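Local coordinates for protein aspartate-semialdehyde dehydrogenase (Cryptococcus neoformans var. neoformans JEC21, PDB 5CEF) that catalyses the NADPH-dependent reductive dephosphorylation of 4-phospho-L-aspartate to aspartate semialdehyde, the second step on the aspartate pathway to methionine and threonine, at residues Ser89-Ala93 with Asp94-Asp98; Leu125-Pro128 with Leu129-Pro132; Thr154-Asn157 with Cys158-Gly162; Cys340-Asn344 with Val345-Ala349; Ser353-Asn356 with Ala357-Val361. All blocks are in the same frame, centred on the assembly; numbering follows the deposited sequence.

Contact 1: residues Ser89-Ala93 with Asp94-Asp98; sequences SGLDA and DVAGD
L91 lays its CB against the methyl of A96, in the first turn of the following helix; CB to CB is 3.8 Å. Farther out on the same leucine, CD1 runs past the backbone of A96, 4.1 Å from its CA, while CG2 of V95 stands at the margin, 4.5 Å from L91 CB. Just beside this apolar patch the carbonyl of D92 takes two backbone donors. A96 N approaches it in the carbonyl plane at 3.1 Å, and V95 N, also 3.1 Å from D92 O, comes in from above that plane, 38° out of it. The chain here is the loop that leaves strand 86-89 of the parallel Rossmann sheet and enters helix 93-105, and both L91 and D92 are inferred from relatives to bind NADP(+). At the end of the strand, S89 OG is hydrogen-bonded to E100 OE2 of the same helix and accepts a weak bond from L91 N. A96 also leans on A114 and N116 from the loop after strand 109-112. At the solvent side D94 folds its carboxylate back along the chain, CG lodged between its own N and carbonyl carbon (chi1 41°), which carries D94 OD2 to 3.6 Å from D92 CB. The D92 carboxylate leads away from the helix, and at this exposed surface D92 OD2 and D94 OD2 stay 5.0 Å apart, their like charges probably repelling mildly.

Contact 2: residues Leu125-Pro128 with Leu129-Pro132; sequences LIVP and LVNP
The carbonyl oxygen of V127 is gripped by two backbone N-H groups. V130 N comes from above the carbonyl plane at 2.8 Å, closing a type I turn with P128 and L129 at its corners, and N131 N reaches V127 O at 3.1 Å almost straight along the C=O direction. The N131 side chain then doubles back over the strand residues before the turn. Its CG sits between its own backbone N and carbonyl carbon (chi1 64°), which sets the amide alongside L125-V127: ND2 donates to L125 O at 2.9 Å, that oxygen lying in the amide plane, and OD1 accepts from V127 N at 2.8 Å. On one flank V127 CG1 meets V130 CG2 at 3.7 Å; on another, I126 CG2 packs 3.7 Å from N131 OD1. P132 CD lies 3.5 Å from P128 O.

All this lies at the end of strand 125-126, an outermost strand of the parallel sheet, with helix 212-224 touching V127 and V130. The N131 amide pairs with L125 O and V127 N much as a backbone peptide would, satisfying buried polar groups, which probably helps the chain turn among largely apolar neighbours.

Contact 3: residues Thr154-Asn157 with Cys158-Gly162; sequences TNAN and CSTTG
The flat carboxamide of N157 has a donor on each face at its oxygen: T160 N (2.9 Å) and T160 OG1 (2.8 Å) reach N157 OD1 from opposite faces of the amide. At the nitrogen, N157 ND2 donates to a water 2.8 Å away, and that water gives a hydrogen bond to S159 OG, which is also bonded to E212 OE2. The backbone carbonyl of N157 is treated in the same way by the next residue, T161 N (3.1 Å) and T161 OG1 (2.7 Å) meeting N157 O from its two faces. Both threonines place the hydroxyl beside their own backbone N, chi1 near -60°, so N-H and O-H of each converge on one oxygen. The N157 CG lies between N and carbonyl carbon (chi1 70°), which brings OD1 back over the helix start, where its bond from T160 N caps helix 158-174; N157 holds the N-cap position, after strand 151-155. A156 CB packs loosely on T160 CG2 at 4.3 Å.

C158, first in the helix and the predicted acyl-thioester nucleophile, carries no part of the cap; its side chain turns off toward N344 and H257, the predicted proton acceptor. Four bonds converge on two oxygens of N157, one of them the ordinary helical bond; together they probably help fix the first turn and the place of the cysteine.

Contact 4: residues Cys340-Asn344 with Val345-Ala349; sequences CLIDN and VRLGA
With D343 CG set anti to its own backbone N (chi1 -171°), the carboxylate reaches over the residues that follow, and OD1 and the backbone O of D343 together form an Asx motif just after strand 336-342. R346 N donates to D343 OD1 at 3.2 Å in an almost linear bond, arriving from well above the carboxylate plane; V345 N adds a weak bond to the same oxygen, and L347 N donates to D343 O at 2.8 Å. The aliphatic base of R346 rests against the carboxylate, CB 3.8 Å from D343 CG. Their charges attract only loosely, because D343 OD2 stands off the guanidinium plane, 4.3 Å from R346 NH1. OD2 is instead bonded to N316 N, while NH2 of R346 is bonded to L317 O and NH1 to A321 O.

The turn leads from the strand into helix 349-362, with G348 as N-cap. N344, which by similarity binds NADP(+), points away from the turn, its OD1 bonded to G256 N, and lies close to H257 and C158. I342 stretches out fully, both torsions near 180°; its side chain and that of L347 cross at about a right angle, I342 CD1 lying 4.2 Å from L347 CD2.

Contact 5: residues Ser353-Asn356 with Ala357-Val361; sequences SIIN and AEIAV
I355 and I359, one turn apart, lie obliquely against each other, the CG2 branch of I355 facing the CD1 tip of I359 at 4.1 Å. The later isoleucine leans back toward the earlier one: its chi1 of -67° puts CG1 beside its own backbone N, and the extended chain beyond brings CD1 to 3.6 Å from I355 O. On another flank of the helix E358 does the same to I354. Its CG tucks in 3.3 Å from I354 O, and the straight chain beyond carries OE2 past the isoleucine branch, 3.6 Å from I354 CG2. Between them A357 brings only a methyl, its CB 3.4 Å from I354 O.

The frame is the regular alpha-helix 349-362, in which each N-H meets the carbonyl four residues back; E358 N to I354 O, at 2.8 Å, runs nearly straight from the carbonyl. This last helix of the chain packs against the Rossmann domain: I354 touches L27 and L28 of helix 19-29, and N356 ND2 donates to I126 O of strand 125-126, an outermost strand of the parallel sheet within the chain. S353 OG is bonded to N113 ND2. The E358 carboxylate is buried but well supplied, its OE2 hydrogen-bonded to H31 NE2 and S294 OG; if both donate, these bonds would probably favour the ionised acid.

Overall arrangement
Contact 1 is the surface one, a loop-to-helix entry at the probable cofactor side of the Rossmann sheet, where carboxylates meet solvent. Contacts 2, 3 and 5 are buried, and contact 4 is only partly so. The centre of contact 3 lies about 4 Å from the centre of the chain. Contacts 2 and 3 share a sheet through neighbouring strands 125-126 and 151-155, and each touches three of the others, while contact 1 touches none. Side-chain oxygens and amides grip backbone in 2, 3 and 4, whereas contact 5 relies on ordinary helical bonds with hydrocarbon between turns. Contacts 3 and 4 bring the predicted catalytic cysteine and N344 together, and contact 5 continues from 4 down helix 349-362.

Contact 1: residues Ser89-Ala93 with Asp94-Asp98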
# COMPACT_ATOMS: atom_id res chain seq x y z
N SER A 89 -32.04 3.29 -10.10
CA SER A 89 -31.91 2.79 -8.72
C SER A 89 -30.47 2.46 -8.33
O SER A 89 -29.83 1.62 -8.93
CB SER A 89 -32.77 1.58 -8.55
OG SER A 89 -32.73 1.15 -7.22
N GLY A 90 -29.97 3.16 -7.32
CA GLY A 90 -28.71 2.80 -6.69
C GLY A 90 -28.97 2.30 -5.29
O GLY A 90 -28.28 2.70 -4.35
N LEU A 91 -29.98 1.45 -5.14
CA LEU A 91 -30.34 0.91 -3.83
C LEU A 91 -29.61 -0.40 -3.56
O LEU A 91 -29.29 -1.16 -4.49
CB LEU A 91 -31.84 0.64 -3.75
CG LEU A 91 -32.76 1.87 -3.82
CD1 LEU A 91 -34.20 1.43 -4.00
CD2 LEU A 91 -32.64 2.78 -2.61
N ASP A 92 -29.35 -0.66 -2.27
CA ASP A 92 -28.79 -1.95 -1.81
C ASP A 92 -29.87 -3.02 -1.79
O ASP A 92 -31.05 -2.70 -1.59
CB ASP A 92 -28.16 -1.81 -0.43
CG ASP A 92 -26.91 -0.97 -0.47
OD1 ASP A 92 -25.93 -1.44 -1.08
OD2 ASP A 92 -26.92 0.16 0.08
N ALA A 93 -29.46 -4.28 -1.99
CA ALA A 93 -30.42 -5.37 -2.20
C ALA A 93 -31.37 -5.57 -1.02
O ALA A 93 -32.50 -6.01 -1.21
CB ALA A 93 -29.71 -6.67 -2.53
N ASP A 94 -30.91 -5.24 0.19
CA ASP A 94 -31.75 -5.39 1.39
C ASP A 94 -33.11 -4.72 1.22
O ASP A 94 -34.11 -5.26 1.69
CB ASP A 94 -31.04 -4.92 2.67
CG ASP A 94 -30.25 -3.64 2.47
OD1 ASP A 94 -30.90 -2.59 2.26
OD2 ASP A 94 -28.99 -3.68 2.50
N VAL A 95 -33.17 -3.57 0.56
CA VAL A 95 -34.44 -2.82 0.43
C VAL A 95 -34.98 -2.71 -0.99
O VAL A 95 -36.16 -2.42 -1.20
CB VAL A 95 -34.31 -1.39 1.02
CG1 VAL A 95 -34.09 -1.43 2.54
CG2 VAL A 95 -33.20 -0.60 0.33
N ALA A 96 -34.11 -2.97 -1.96
CA ALA A 96 -34.39 -2.66 -3.35
C ALA A 96 -35.52 -3.44 -3.97
O ALA A 96 -36.20 -2.94 -4.85
CB ALA A 96 -33.13 -2.88 -4.18
N GLY A 97 -35.72 -4.68 -3.54
CA GLY A 97 -36.71 -5.56 -4.17
C GLY A 97 -38.14 -5.07 -4.12
O GLY A 97 -38.80 -4.96 -5.15
N ASP A 98 -38.63 -4.80 -2.91
CA ASP A 98 -40.02 -4.33 -2.73
C ASP A 98 -40.24 -2.97 -3.38
O ASP A 98 -41.24 -2.77 -4.07
CB ASP A 98 -40.39 -4.27 -1.25
CG ASP A 98 -40.45 -5.64 -0.62
OD1 ASP A 98 -40.86 -6.61 -1.33
OD2 ASP A 98 -40.11 -5.75 0.59

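Contact 2: residues Leu125-Pro128 with Leu129-Pro132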
# COMPACT_ATOMS: atom_id res chain seq x y z
N LEU A 125 -30.93 -8.51 -18.27
CA LEU A 125 -29.74 -8.18 -17.52
C LEU A 125 -28.72 -7.73 -18.54
O LEU A 125 -28.13 -8.55 -19.25
CB LEU A 125 -29.24 -9.42 -16.80
CG LEU A 125 -27.83 -9.35 -16.21
CD1 LEU A 125 -27.71 -8.20 -15.22
CD2 LEU A 125 -27.49 -10.65 -15.53
N ILE A 126 -28.54 -6.42 -18.67
CA ILE A 126 -27.86 -5.86 -19.80
C ILE A 126 -26.53 -5.21 -19.45
O ILE A 126 -26.46 -4.36 -18.57
CB ILE A 126 -28.76 -4.87 -20.53
CG1 ILE A 126 -29.95 -5.61 -21.13
CG2 ILE A 126 -27.98 -4.16 -21.62
CD1 ILE A 126 -31.07 -4.72 -21.68
N VAL A 127 -25.49 -5.66 -20.11
CA VAL A 127 -24.24 -4.94 -20.23
C VAL A 127 -24.35 -4.15 -21.51
O VAL A 127 -24.43 -4.72 -22.59
CB VAL A 127 -23.04 -5.90 -20.36
CG1 VAL A 127 -21.75 -5.15 -20.68
CG2 VAL A 127 -22.93 -6.69 -19.06
N PRO A 128 -24.40 -2.82 -21.39
CA PRO A 128 -24.74 -1.99 -22.56
C PRO A 128 -23.83 -2.18 -23.76
O PRO A 128 -24.27 -1.93 -24.89
CB PRO A 128 -24.62 -0.55 -22.03
CG PRO A 128 -23.88 -0.66 -20.71
CD PRO A 128 -24.25 -2.01 -20.17
N LEU A 129 -22.58 -2.59 -23.56
CA LEU A 129 -21.67 -2.81 -24.69
C LEU A 129 -21.71 -4.24 -25.24
O LEU A 129 -20.84 -4.61 -26.09
CB LEU A 129 -20.21 -2.47 -24.35
CG LEU A 129 -19.98 -1.12 -23.67
CD1 LEU A 129 -18.49 -0.90 -23.42
CD2 LEU A 129 -20.58 0.01 -24.51
N VAL A 130 -22.73 -4.99 -24.84
CA VAL A 130 -22.83 -6.36 -25.25
C VAL A 130 -24.21 -6.77 -25.72
O VAL A 130 -24.34 -7.20 -26.85
CB VAL A 130 -22.42 -7.29 -24.12
CG1 VAL A 130 -22.66 -8.74 -24.50
CG2 VAL A 130 -20.95 -7.09 -23.78
N ASN A 131 -25.23 -6.65 -24.86
CA ASN A 131 -26.51 -7.27 -25.16
C ASN A 131 -27.76 -6.38 -25.01
O ASN A 131 -28.81 -6.86 -24.55
CB ASN A 131 -26.67 -8.50 -24.29
CG ASN A 131 -26.72 -8.18 -22.80
OD1 ASN A 131 -26.07 -7.24 -22.34
ND2 ASN A 131 -27.54 -8.91 -22.06
N PRO A 132 -27.69 -5.11 -25.43
CA PRO A 132 -28.91 -4.32 -25.46
C PRO A 132 -30.05 -4.88 -26.33
O PRO A 132 -31.22 -4.55 -26.10
CB PRO A 132 -28.42 -2.95 -26.00
CG PRO A 132 -27.17 -3.24 -26.75
CD PRO A 132 -26.54 -4.38 -26.01

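Contact 3: residues Thr154-Asn157 with Cys158-Gly162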
# COMPACT_ATOMS: atom_id res chain seq x y z
N THR A 154 -32.12 -4.75 -15.34
CA THR A 154 -31.03 -4.71 -14.41
C THR A 154 -29.71 -4.58 -15.15
O THR A 154 -29.52 -5.15 -16.19
CB THR A 154 -30.94 -5.96 -13.54
OG1 THR A 154 -30.87 -7.11 -14.39
CG2 THR A 154 -32.12 -6.07 -12.64
N ASN A 155 -28.86 -3.75 -14.58
CA ASN A 155 -27.53 -3.48 -15.03
C ASN A 155 -26.61 -4.49 -14.38
O ASN A 155 -26.84 -4.83 -13.23
CB ASN A 155 -27.21 -2.08 -14.54
CG ASN A 155 -25.87 -1.60 -14.98
OD1 ASN A 155 -25.47 -1.81 -16.12
ND2 ASN A 155 -25.12 -1.03 -14.05
N ALA A 156 -25.62 -5.04 -15.08
CA ALA A 156 -24.67 -5.94 -14.42
C ALA A 156 -23.54 -5.15 -13.71
O ALA A 156 -23.28 -3.98 -14.02
CB ALA A 156 -24.05 -6.89 -15.41
N ASN A 157 -22.88 -5.78 -12.75
CA ASN A 157 -21.79 -5.10 -12.02
C ASN A 157 -20.49 -4.95 -12.83
O ASN A 157 -20.39 -5.45 -13.98
CB ASN A 157 -21.52 -5.84 -10.70
CG ASN A 157 -20.86 -7.22 -10.89
OD1 ASN A 157 -20.38 -7.60 -11.98
ND2 ASN A 157 -20.85 -7.99 -9.81
N CYS A 158 -19.47 -4.33 -12.23
CA CYS A 158 -18.25 -3.99 -12.95
C CYS A 158 -17.37 -5.19 -13.28
O CYS A 158 -16.83 -5.30 -14.38
CB CYS A 158 -17.44 -2.87 -12.23
SG CYS A 158 -18.42 -1.47 -11.67
N SER A 159 -17.22 -6.14 -12.37
CA SER A 159 -16.29 -7.25 -12.63
C SER A 159 -16.86 -8.19 -13.71
O SER A 159 -16.13 -8.67 -14.59
CB SER A 159 -15.98 -8.04 -11.36
OG SER A 159 -17.15 -8.69 -10.87
N THR A 160 -18.16 -8.44 -13.64
CA THR A 160 -18.85 -9.16 -14.71
C THR A 160 -18.66 -8.44 -16.05
O THR A 160 -18.35 -9.06 -17.06
CB THR A 160 -20.38 -9.31 -14.44
OG1 THR A 160 -20.61 -10.10 -13.27
CG2 THR A 160 -21.06 -10.01 -15.60
N THR A 161 -18.85 -7.14 -16.04
CA THR A 161 -18.74 -6.37 -17.25
C THR A 161 -17.33 -6.45 -17.80
O THR A 161 -17.13 -6.65 -19.00
CB THR A 161 -19.09 -4.89 -17.01
OG1 THR A 161 -20.46 -4.77 -16.59
CG2 THR A 161 -18.82 -4.07 -18.26
N GLY A 162 -16.32 -6.32 -16.94
CA GLY A 162 -14.92 -6.38 -17.42
C GLY A 162 -14.53 -7.70 -18.08
O GLY A 162 -13.62 -7.74 -18.92
O HOH W 1 -19.61 -10.37 -10.63

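Contact 4: residues Cys340-Asn344 with Val345-Ala349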
# COMPACT_ATOMS: atom_id res chain seq x y z
N CYS A 340 -7.33 -8.83 -18.77
CA CYS A 340 -8.22 -7.73 -19.09
C CYS A 340 -8.31 -6.76 -17.92
O CYS A 340 -8.04 -7.12 -16.78
CB CYS A 340 -9.63 -8.26 -19.44
SG CYS A 340 -10.49 -9.25 -18.19
N LEU A 341 -8.76 -5.57 -18.22
CA LEU A 341 -8.89 -4.53 -17.25
C LEU A 341 -10.13 -3.74 -17.54
O LEU A 341 -10.36 -3.34 -18.68
CB LEU A 341 -7.70 -3.58 -17.34
CG LEU A 341 -7.81 -2.31 -16.50
CD1 LEU A 341 -7.79 -2.62 -15.01
CD2 LEU A 341 -6.64 -1.39 -16.86
N ILE A 342 -10.89 -3.43 -16.49
CA ILE A 342 -11.99 -2.47 -16.60
C ILE A 342 -11.78 -1.33 -15.65
O ILE A 342 -11.51 -1.53 -14.46
CB ILE A 342 -13.39 -3.08 -16.37
CG1 ILE A 342 -14.45 -2.02 -16.57
CG2 ILE A 342 -13.51 -3.67 -14.99
CD1 ILE A 342 -15.86 -2.58 -16.53
N ASP A 343 -11.88 -0.15 -16.21
CA ASP A 343 -11.89 1.10 -15.47
C ASP A 343 -13.27 1.21 -14.84
O ASP A 343 -14.18 1.77 -15.42
CB ASP A 343 -11.64 2.24 -16.46
CG ASP A 343 -11.42 3.57 -15.79
OD1 ASP A 343 -11.81 3.79 -14.62
OD2 ASP A 343 -10.78 4.42 -16.44
N ASN A 344 -13.40 0.73 -13.62
CA ASN A 344 -14.68 0.76 -12.94
C ASN A 344 -15.15 2.12 -12.46
O ASN A 344 -16.31 2.26 -12.03
CB ASN A 344 -14.67 -0.22 -11.80
CG ASN A 344 -13.64 0.14 -10.74
OD1 ASN A 344 -12.50 0.50 -11.03
ND2 ASN A 344 -14.03 0.01 -9.50
N VAL A 345 -14.28 3.12 -12.54
CA VAL A 345 -14.69 4.48 -12.25
C VAL A 345 -15.41 5.03 -13.47
O VAL A 345 -16.54 5.52 -13.37
CB VAL A 345 -13.48 5.39 -11.85
CG1 VAL A 345 -13.88 6.87 -11.82
CG2 VAL A 345 -12.93 4.97 -10.49
N ARG A 346 -14.75 4.98 -14.62
CA ARG A 346 -15.39 5.44 -15.83
C ARG A 346 -16.63 4.57 -16.18
O ARG A 346 -17.70 5.11 -16.49
CB ARG A 346 -14.40 5.55 -17.00
CG ARG A 346 -13.89 6.99 -17.28
CD ARG A 346 -14.20 7.39 -18.72
NE ARG A 346 -13.04 7.89 -19.44
CZ ARG A 346 -12.16 7.17 -20.12
NH1 ARG A 346 -12.25 5.84 -20.18
NH2 ARG A 346 -11.17 7.79 -20.75
N LEU A 347 -16.49 3.23 -16.14
CA LEU A 347 -17.60 2.35 -16.52
C LEU A 347 -18.17 1.66 -15.30
O LEU A 347 -18.16 0.44 -15.19
CB LEU A 347 -17.17 1.38 -17.61
CG LEU A 347 -18.26 0.52 -18.23
CD1 LEU A 347 -19.47 1.35 -18.62
CD2 LEU A 347 -17.71 -0.24 -19.43
N GLY A 348 -18.64 2.48 -14.38
CA GLY A 348 -19.25 2.01 -13.16
C GLY A 348 -20.74 1.75 -13.30
O GLY A 348 -21.29 1.80 -14.40
N ALA A 349 -21.41 1.46 -12.18
CA ALA A 349 -22.85 1.15 -12.17
C ALA A 349 -23.72 2.27 -12.78
O ALA A 349 -24.64 2.01 -13.53
CB ALA A 349 -23.32 0.84 -10.74

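Contact 5: residues Ser353-Asn356 with Ala357-Val361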
# COMPACT_ATOMS: atom_id res chain seq x y z
N SER A 353 -25.85 1.94 -16.28
CA SER A 353 -27.30 2.09 -16.25
C SER A 353 -27.77 3.20 -17.18
O SER A 353 -28.78 3.06 -17.87
CB SER A 353 -27.79 2.34 -14.82
OG SER A 353 -28.16 1.12 -14.24
N ILE A 354 -27.02 4.29 -17.23
CA ILE A 354 -27.39 5.42 -18.06
C ILE A 354 -27.30 5.07 -19.53
O ILE A 354 -28.23 5.35 -20.29
CB ILE A 354 -26.49 6.61 -17.75
CG1 ILE A 354 -26.92 7.25 -16.42
CG2 ILE A 354 -26.54 7.62 -18.88
CD1 ILE A 354 -25.86 8.11 -15.80
N ILE A 355 -26.22 4.40 -19.92
CA ILE A 355 -26.06 3.96 -21.31
C ILE A 355 -27.21 3.04 -21.69
O ILE A 355 -27.76 3.15 -22.81
CB ILE A 355 -24.73 3.26 -21.58
CG1 ILE A 355 -23.58 4.23 -21.37
CG2 ILE A 355 -24.69 2.78 -23.01
CD1 ILE A 355 -22.22 3.58 -21.21
N ASN A 356 -27.58 2.14 -20.78
CA ASN A 356 -28.71 1.25 -21.02
C ASN A 356 -29.95 2.05 -21.30
O ASN A 356 -30.69 1.76 -22.22
CB ASN A 356 -28.99 0.33 -19.82
CG ASN A 356 -28.16 -0.91 -19.82
OD1 ASN A 356 -27.41 -1.16 -20.76
ND2 ASN A 356 -28.26 -1.68 -18.77
N ALA A 357 -30.19 3.05 -20.48
CA ALA A 357 -31.36 3.88 -20.66
C ALA A 357 -31.32 4.67 -21.98
O ALA A 357 -32.33 4.76 -22.65
CB ALA A 357 -31.50 4.84 -19.48
N GLU A 358 -30.15 5.19 -22.35
CA GLU A 358 -30.01 5.92 -23.62
C GLU A 358 -30.43 5.01 -24.79
O GLU A 358 -31.18 5.43 -25.66
CB GLU A 358 -28.59 6.46 -23.83
CG GLU A 358 -28.14 7.49 -22.80
CD GLU A 358 -26.69 7.93 -22.94
OE1 GLU A 358 -26.00 7.38 -23.80
OE2 GLU A 358 -26.23 8.86 -22.22
N ILE A 359 -29.98 3.77 -24.77
CA ILE A 359 -30.37 2.83 -25.79
C ILE A 359 -31.90 2.61 -25.81
O ILE A 359 -32.53 2.55 -26.89
CB ILE A 359 -29.67 1.50 -25.60
CG1 ILE A 359 -28.17 1.70 -25.86
CG2 ILE A 359 -30.21 0.43 -26.56
CD1 ILE A 359 -27.32 0.58 -25.29
N ALA A 360 -32.51 2.49 -24.65
CA ALA A 360 -33.97 2.30 -24.59
C ALA A 360 -34.72 3.51 -25.16
O ALA A 360 -35.79 3.37 -25.74
CB ALA A 360 -34.42 2.01 -23.16
N VAL A 361 -34.16 4.69 -24.96
CA VAL A 361 -34.69 5.88 -25.58
C VAL A 361 -34.64 5.73 -27.10
O VAL A 361 -35.66 5.88 -27.76
CB VAL A 361 -33.95 7.14 -25.11
CG1 VAL A 361 -34.36 8.32 -25.96
CG2 VAL A 361 -34.24 7.42 -23.62